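PDB 3QTG: pyruvate kinase from Pyrobaculum aerophilum, which catalyses the final step of glycolysis, transferring the phosphoryl group of phosphoenolpyruvate to ADP to give pyruvate and ATP. Local coordinates for residues K120-A125 / D149-V154; Q128-L133 / I167-K172. All coordinates share one frame; numbering follows the deposited sequence.

In the fold
Interactions 1 and 2 illustrate how one short helix can pack on several strands of a small sheet. Both belong to the B domain, the lid that pyruvate kinases carry on their TIM barrel, their centres about 31 and 25 Å from the centre of the chain. Interaction 1 sets helix 120-125 against strand 150-155 of the mixed sheet, mainly through side chains, apolar inside and charged at the edge, with Phe123 also against the strand's backbone. Interaction 2 joins neighbouring strands within that sheet by backbone bonds, with a salt bridge and a water where pairing ends, and is more buried. Phe122 belongs to both, its ring reaching Ile167 and Val169, while Ala125 O probably hydrogen-bonds Lys172 NZ.

Interaction 1: K120-A125 / D149-V154; sequences KAFFSA and DWIEAV
Phe123 meets Ile151 where helix 120-125 packs on a strand of the B-domain sheet, a compact case of helix-on-sheet packing with the axes 59° apart. The tip of the isoleucine does the touching: CD1 reaches the Phe122 ring at CE2, 3.8 Å away, and lies 3.3 Å from Phe123 CD1. That second approach is unusually close and, with both Ile151 torsions off the staggered positions, the placement of this methyl is somewhat doubtful. The Phe123 ring is also clasped from its two faces. Asp149 O lies 3.8 Å above one face, offset toward the rim, while Phe122 CD2 stands over the centre of the other, the two ring planes nearly perpendicular and the edge of Phe122 turned to the face of Phe123. Their torsions separate them: CG of Phe122 is anti to its backbone N (chi1 176°), whereas that of Phe123 lies beside N. Farther out, Leu106 of strand 101-106 touches Lys120, Phe123 and Asp149 alike, and backbone bonds tie Asp149 and Ile151 to that same strand. Toward solvent the chemistry turns polar: the exposed Lys120, bent at its last torsion, crosses obliquely to Asp149 in a weak salt bridge, Lys120 NZ to Asp149 OD1 at 3.4 Å.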
loop_
_atom_site.group_PDB
_atom_site.type_symbol
_atom_site.label_atom_id
_atom_site.label_comp_id
_atom_site.label_asym_id
_atom_site.label_seq_id
_atom_site.Cartn_x
_atom_site.Cartn_y
_atom_site.Cartn_z
ATOM N N LYS A 120 -9.372 -30.198 -46.099
ATOM C CA LYS A 120 -10.084 -31.015 -45.111
ATOM C C LYS A 120 -10.221 -30.315 -43.751
ATOM O O LYS A 120 -11.171 -30.573 -43.029
ATOM C CB LYS A 120 -9.437 -32.395 -44.903
ATOM C CG LYS A 120 -10.461 -33.472 -44.371
ATOM C CD LYS A 120 -9.719 -34.653 -43.751
ATOM C CE LYS A 120 -10.664 -35.645 -43.017
ATOM N NZ LYS A 120 -11.184 -36.734 -43.912
ATOM N N ALA A 121 -9.272 -29.438 -43.422
ATOM C CA ALA A 121 -9.319 -28.684 -42.167
ATOM C C ALA A 121 -10.625 -27.880 -42.015
ATOM O O ALA A 121 -11.081 -27.669 -40.886
ATOM C CB ALA A 121 -8.097 -27.779 -42.023
ATOM N N PHE A 122 -11.223 -27.456 -43.139
ATOM C CA PHE A 122 -12.536 -26.798 -43.116
ATOM C C PHE A 122 -13.567 -27.785 -42.567
ATOM O O PHE A 122 -14.362 -27.454 -41.679
ATOM C CB PHE A 122 -12.958 -26.316 -44.512
ATOM C CG PHE A 122 -14.361 -25.701 -44.558
ATOM C CD1 PHE A 122 -14.598 -24.419 -44.052
ATOM C CD2 PHE A 122 -15.428 -26.413 -45.087
ATOM C CE1 PHE A 122 -15.880 -23.854 -44.085
ATOM C CE2 PHE A 122 -16.714 -25.871 -45.140
ATOM C CZ PHE A 122 -16.939 -24.571 -44.627
ATOM N N PHE A 123 -13.540 -29.004 -43.083
ATOM C CA PHE A 123 -14.525 -30.009 -42.674
ATOM C C PHE A 123 -14.310 -30.486 -41.236
ATOM O O PHE A 123 -15.285 -30.701 -40.521
ATOM C CB PHE A 123 -14.653 -31.121 -43.742
ATOM C CG PHE A 123 -15.052 -30.567 -45.074
ATOM C CD1 PHE A 123 -16.395 -30.368 -45.382
ATOM C CD2 PHE A 123 -14.083 -30.127 -45.980
ATOM C CE1 PHE A 123 -16.775 -29.783 -46.599
ATOM C CE2 PHE A 123 -14.458 -29.537 -47.192
ATOM C CZ PHE A 123 -15.807 -29.375 -47.504
ATOM N N SER A 124 -13.053 -30.574 -40.794
ATOM C CA SER A 124 -12.763 -30.897 -39.391
ATOM C C SER A 124 -13.189 -29.807 -38.407
ATOM O O SER A 124 -13.499 -30.118 -37.271
ATOM C CB SER A 124 -11.282 -31.184 -39.197
ATOM O OG SER A 124 -10.883 -32.219 -40.070
ATOM N N ALA A 125 -13.202 -28.547 -38.835
ATOM C CA ALA A 125 -13.535 -27.417 -37.955
ATOM C C ALA A 125 -15.048 -27.168 -37.778
ATOM O O ALA A 125 -15.469 -26.577 -36.778
ATOM C CB ALA A 125 -12.846 -26.144 -38.446
ATOM N N ASP A 149 -17.203 -35.804 -46.046
ATOM C CA ASP A 149 -16.437 -34.664 -46.551
ATOM C C ASP A 149 -17.407 -33.648 -47.173
ATOM O O ASP A 149 -17.228 -33.195 -48.299
ATOM C CB ASP A 149 -15.400 -35.168 -47.567
ATOM C CG ASP A 149 -14.287 -35.979 -46.917
ATOM O OD1 ASP A 149 -13.752 -35.556 -45.852
ATOM O OD2 ASP A 149 -13.923 -37.039 -47.478
ATOM N N TRP A 150 -18.459 -33.321 -46.427
ATOM C CA TRP A 150 -19.471 -32.387 -46.918
ATOM C C TRP A 150 -20.242 -31.680 -45.792
ATOM O O TRP A 150 -20.275 -32.136 -44.656
ATOM C CB TRP A 150 -20.426 -33.063 -47.910
ATOM C CG TRP A 150 -21.274 -34.123 -47.308
ATOM C CD1 TRP A 150 -21.031 -35.474 -47.312
ATOM C CD2 TRP A 150 -22.522 -33.941 -46.617
ATOM N NE1 TRP A 150 -22.052 -36.143 -46.664
ATOM C CE2 TRP A 150 -22.974 -35.229 -46.221
ATOM C CE3 TRP A 150 -23.302 -32.818 -46.295
ATOM C CZ2 TRP A 150 -24.166 -35.421 -45.518
ATOM C CZ3 TRP A 150 -24.477 -33.002 -45.597
ATOM C CH2 TRP A 150 -24.910 -34.303 -45.220
ATOM N N ILE A 151 -20.878 -30.575 -46.165
ATOM C CA ILE A 151 -21.608 -29.710 -45.270
ATOM C C ILE A 151 -22.807 -29.136 -46.022
ATOM O O ILE A 151 -22.716 -28.831 -47.202
ATOM C CB ILE A 151 -20.640 -28.583 -44.758
ATOM C CG1 ILE A 151 -20.004 -29.003 -43.439
ATOM C CG2 ILE A 151 -21.305 -27.212 -44.645
ATOM C CD1 ILE A 151 -18.486 -28.787 -43.449
ATOM N N GLU A 152 -23.937 -29.011 -45.336
ATOM C CA GLU A 152 -25.028 -28.191 -45.808
ATOM C C GLU A 152 -25.209 -26.993 -44.872
ATOM O O GLU A 152 -25.083 -27.125 -43.653
ATOM C CB GLU A 152 -26.318 -29.025 -45.896
ATOM C CG GLU A 152 -26.270 -30.112 -47.011
ATOM C CD GLU A 152 -27.445 -31.083 -46.945
ATOM O OE1 GLU A 152 -28.074 -31.220 -45.861
ATOM O OE2 GLU A 152 -27.749 -31.709 -47.985
ATOM N N ALA A 153 -25.528 -25.837 -45.449
ATOM C CA ALA A 153 -25.720 -24.612 -44.685
ATOM C C ALA A 153 -26.776 -23.708 -45.328
ATOM O O ALA A 153 -26.910 -23.668 -46.541
ATOM C CB ALA A 153 -24.391 -23.886 -44.525
ATOM N N VAL A 154 -27.539 -22.991 -44.517
ATOM C CA VAL A 154 -28.604 -22.139 -45.037
ATOM C C VAL A 154 -28.088 -20.718 -45.121
ATOM O O VAL A 154 -27.601 -20.171 -44.118
ATOM C CB VAL A 154 -29.883 -22.183 -44.126
ATOM C CG1 VAL A 154 -30.907 -21.108 -44.534
ATOM C CG2 VAL A 154 -30.525 -23.560 -44.168
#

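Interaction 2: Q128-L133 / I167-K172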
loop_
_atom_site.group_PDB
_atom_site.type_symbol
_atom_site.label_atom_id
_atom_site.label_comp_id
_atom_site.label_asym_id
_atom_site.label_seq_id
_atom_site.Cartn_x
_atom_site.Cartn_y
_atom_site.Cartn_z
ATOM N N GLN A 128 -22.549 -28.648 -36.681
ATOM C CA GLN A 128 -23.912 -28.128 -36.780
ATOM C C GLN A 128 -24.120 -26.874 -35.936
ATOM O O GLN A 128 -23.675 -26.807 -34.795
ATOM C CB GLN A 128 -24.912 -29.188 -36.366
ATOM C CG GLN A 128 -26.243 -29.011 -37.054
ATOM C CD GLN A 128 -27.214 -30.077 -36.673
ATOM O OE1 GLN A 128 -26.902 -31.266 -36.729
ATOM N NE2 GLN A 128 -28.409 -29.663 -36.261
ATOM N N ASN A 129 -24.797 -25.891 -36.526
ATOM C CA ASN A 129 -25.057 -24.562 -35.929
ATOM C C ASN A 129 -23.904 -23.568 -35.973
ATOM O O ASN A 129 -24.072 -22.438 -35.531
ATOM C CB ASN A 129 -25.651 -24.642 -34.507
ATOM C CG ASN A 129 -26.924 -25.460 -34.460
ATOM O OD1 ASN A 129 -26.984 -26.497 -33.786
ATOM N ND2 ASN A 129 -27.941 -25.024 -35.205
ATOM N N ASP A 130 -22.760 -23.968 -36.534
ATOM C CA ASP A 130 -21.685 -23.017 -36.809
ATOM C C ASP A 130 -22.119 -22.107 -37.926
ATOM O O ASP A 130 -22.962 -22.493 -38.741
ATOM C CB ASP A 130 -20.399 -23.721 -37.254
ATOM C CG ASP A 130 -19.536 -24.154 -36.093
ATOM O OD1 ASP A 130 -19.613 -23.516 -35.010
ATOM O OD2 ASP A 130 -18.781 -25.134 -36.267
ATOM N N VAL A 131 -21.508 -20.929 -37.987
ATOM C CA VAL A 131 -21.772 -19.949 -39.037
ATOM C C VAL A 131 -20.524 -19.775 -39.925
ATOM O O VAL A 131 -19.409 -19.519 -39.437
ATOM C CB VAL A 131 -22.197 -18.592 -38.447
ATOM C CG1 VAL A 131 -22.409 -17.554 -39.544
ATOM C CG2 VAL A 131 -23.468 -18.758 -37.537
ATOM N N ILE A 132 -20.739 -19.928 -41.228
ATOM C CA ILE A 132 -19.692 -19.849 -42.217
ATOM C C ILE A 132 -19.699 -18.437 -42.798
ATOM O O ILE A 132 -20.752 -17.917 -43.133
ATOM C CB ILE A 132 -19.931 -20.898 -43.323
ATOM C CG1 ILE A 132 -19.689 -22.311 -42.772
ATOM C CG2 ILE A 132 -19.055 -20.617 -44.552
ATOM C CD1 ILE A 132 -20.339 -23.347 -43.619
ATOM N N LEU A 133 -18.526 -17.828 -42.917
ATOM C CA LEU A 133 -18.422 -16.439 -43.358
ATOM C C LEU A 133 -17.671 -16.304 -44.665
ATOM O O LEU A 133 -16.540 -16.746 -44.798
ATOM C CB LEU A 133 -17.714 -15.580 -42.298
ATOM C CG LEU A 133 -18.284 -15.580 -40.881
ATOM C CD1 LEU A 133 -17.284 -14.883 -39.931
ATOM C CD2 LEU A 133 -19.650 -14.885 -40.903
ATOM N N ILE A 167 -12.817 -18.261 -46.879
ATOM C CA ILE A 167 -13.915 -18.820 -46.086
ATOM C C ILE A 167 -13.421 -18.943 -44.667
ATOM O O ILE A 167 -12.342 -19.475 -44.412
ATOM C CB ILE A 167 -14.364 -20.235 -46.588
ATOM C CG1 ILE A 167 -14.564 -20.277 -48.101
ATOM C CG2 ILE A 167 -15.643 -20.707 -45.903
ATOM C CD1 ILE A 167 -14.585 -21.730 -48.654
ATOM N N VAL A 168 -14.209 -18.410 -43.743
ATOM C CA VAL A 168 -13.876 -18.420 -42.322
ATOM C C VAL A 168 -15.071 -19.005 -41.566
ATOM O O VAL A 168 -16.198 -18.828 -41.989
ATOM C CB VAL A 168 -13.505 -16.980 -41.851
ATOM C CG1 VAL A 168 -13.430 -16.875 -40.313
ATOM C CG2 VAL A 168 -12.172 -16.540 -42.507
ATOM N N VAL A 169 -14.812 -19.754 -40.493
ATOM C CA VAL A 169 -15.876 -20.279 -39.654
ATOM C C VAL A 169 -15.879 -19.428 -38.373
ATOM O O VAL A 169 -14.903 -19.430 -37.624
ATOM C CB VAL A 169 -15.686 -21.799 -39.336
ATOM C CG1 VAL A 169 -16.873 -22.352 -38.535
ATOM C CG2 VAL A 169 -15.520 -22.631 -40.640
ATOM N N GLU A 170 -16.962 -18.677 -38.165
ATOM C CA GLU A 170 -17.138 -17.799 -36.996
ATOM C C GLU A 170 -16.801 -18.504 -35.685
ATOM O O GLU A 170 -17.459 -19.476 -35.318
ATOM C CB GLU A 170 -18.577 -17.296 -36.964
ATOM C CG GLU A 170 -18.882 -16.230 -35.917
ATOM C CD GLU A 170 -20.319 -15.774 -36.012
ATOM O OE1 GLU A 170 -21.200 -16.559 -35.608
ATOM O OE2 GLU A 170 -20.568 -14.652 -36.511
ATOM N N GLY A 171 -15.762 -18.023 -34.996
ATOM C CA GLY A 171 -15.336 -18.581 -33.706
ATOM C C GLY A 171 -14.586 -19.904 -33.736
ATOM O O GLY A 171 -14.362 -20.506 -32.681
ATOM N N LYS A 172 -14.196 -20.366 -34.931
ATOM C CA LYS A 172 -13.426 -21.607 -35.081
ATOM C C LYS A 172 -12.098 -21.350 -35.759
ATOM O O LYS A 172 -12.001 -20.531 -36.663
ATOM C CB LYS A 172 -14.189 -22.680 -35.884
ATOM C CG LYS A 172 -15.486 -23.171 -35.272
ATOM C CD LYS A 172 -15.261 -24.049 -34.060
ATOM C CE LYS A 172 -16.590 -24.484 -33.470
ATOM N NZ LYS A 172 -17.143 -25.674 -34.191
HETATM O O HOH W 1 -19.884 -20.647 -35.524
#
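Ile167 and Ile132 run side by side, CG2 to CG2 at 3.7 Å, where strand 167-169 pairs antiparallel with strand 131-134 at the border of the B-domain sheet. Ile167 also lies near Arg87 and Lys165, which probably bind ATP, as in relatives. At Val168 the backbones close a hydrogen-bonded pair with Leu133: Leu133 N donates to Val168 O at 2.7 Å, and Val168 N returns a bond to Leu133 O at 3.1 Å. Val169 forms the next, non-hydrogen-bonded pair with Ile132, and both side chains face Phe122 of helix 120-125. Glu170 N donates to Val131 O at 2.9 Å. The glutamate chain extends alongside Val131, and its OE2 is salt-bridged to Arg140. Here the strands part, and a water fills in, accepting from Val131 N and donating to Glu170 O and Asp130 OD1. Gly171, with positive phi, takes the third place of a type II turn closed by Lys172 N to Val169 O. Bends at chi2 (-72°) and chi4 carry the Lys172 chain across Asp130 at about a right angle. With an alanine at Asp130, the Lys172 ammonium would probably lose one of its carboxylate partners, Glu127 remaining, and the water and Glu127 N would each lose an acceptor. Lys172 NZ meets the syn lone pair of Asp130 OD2 at 2.7 Å.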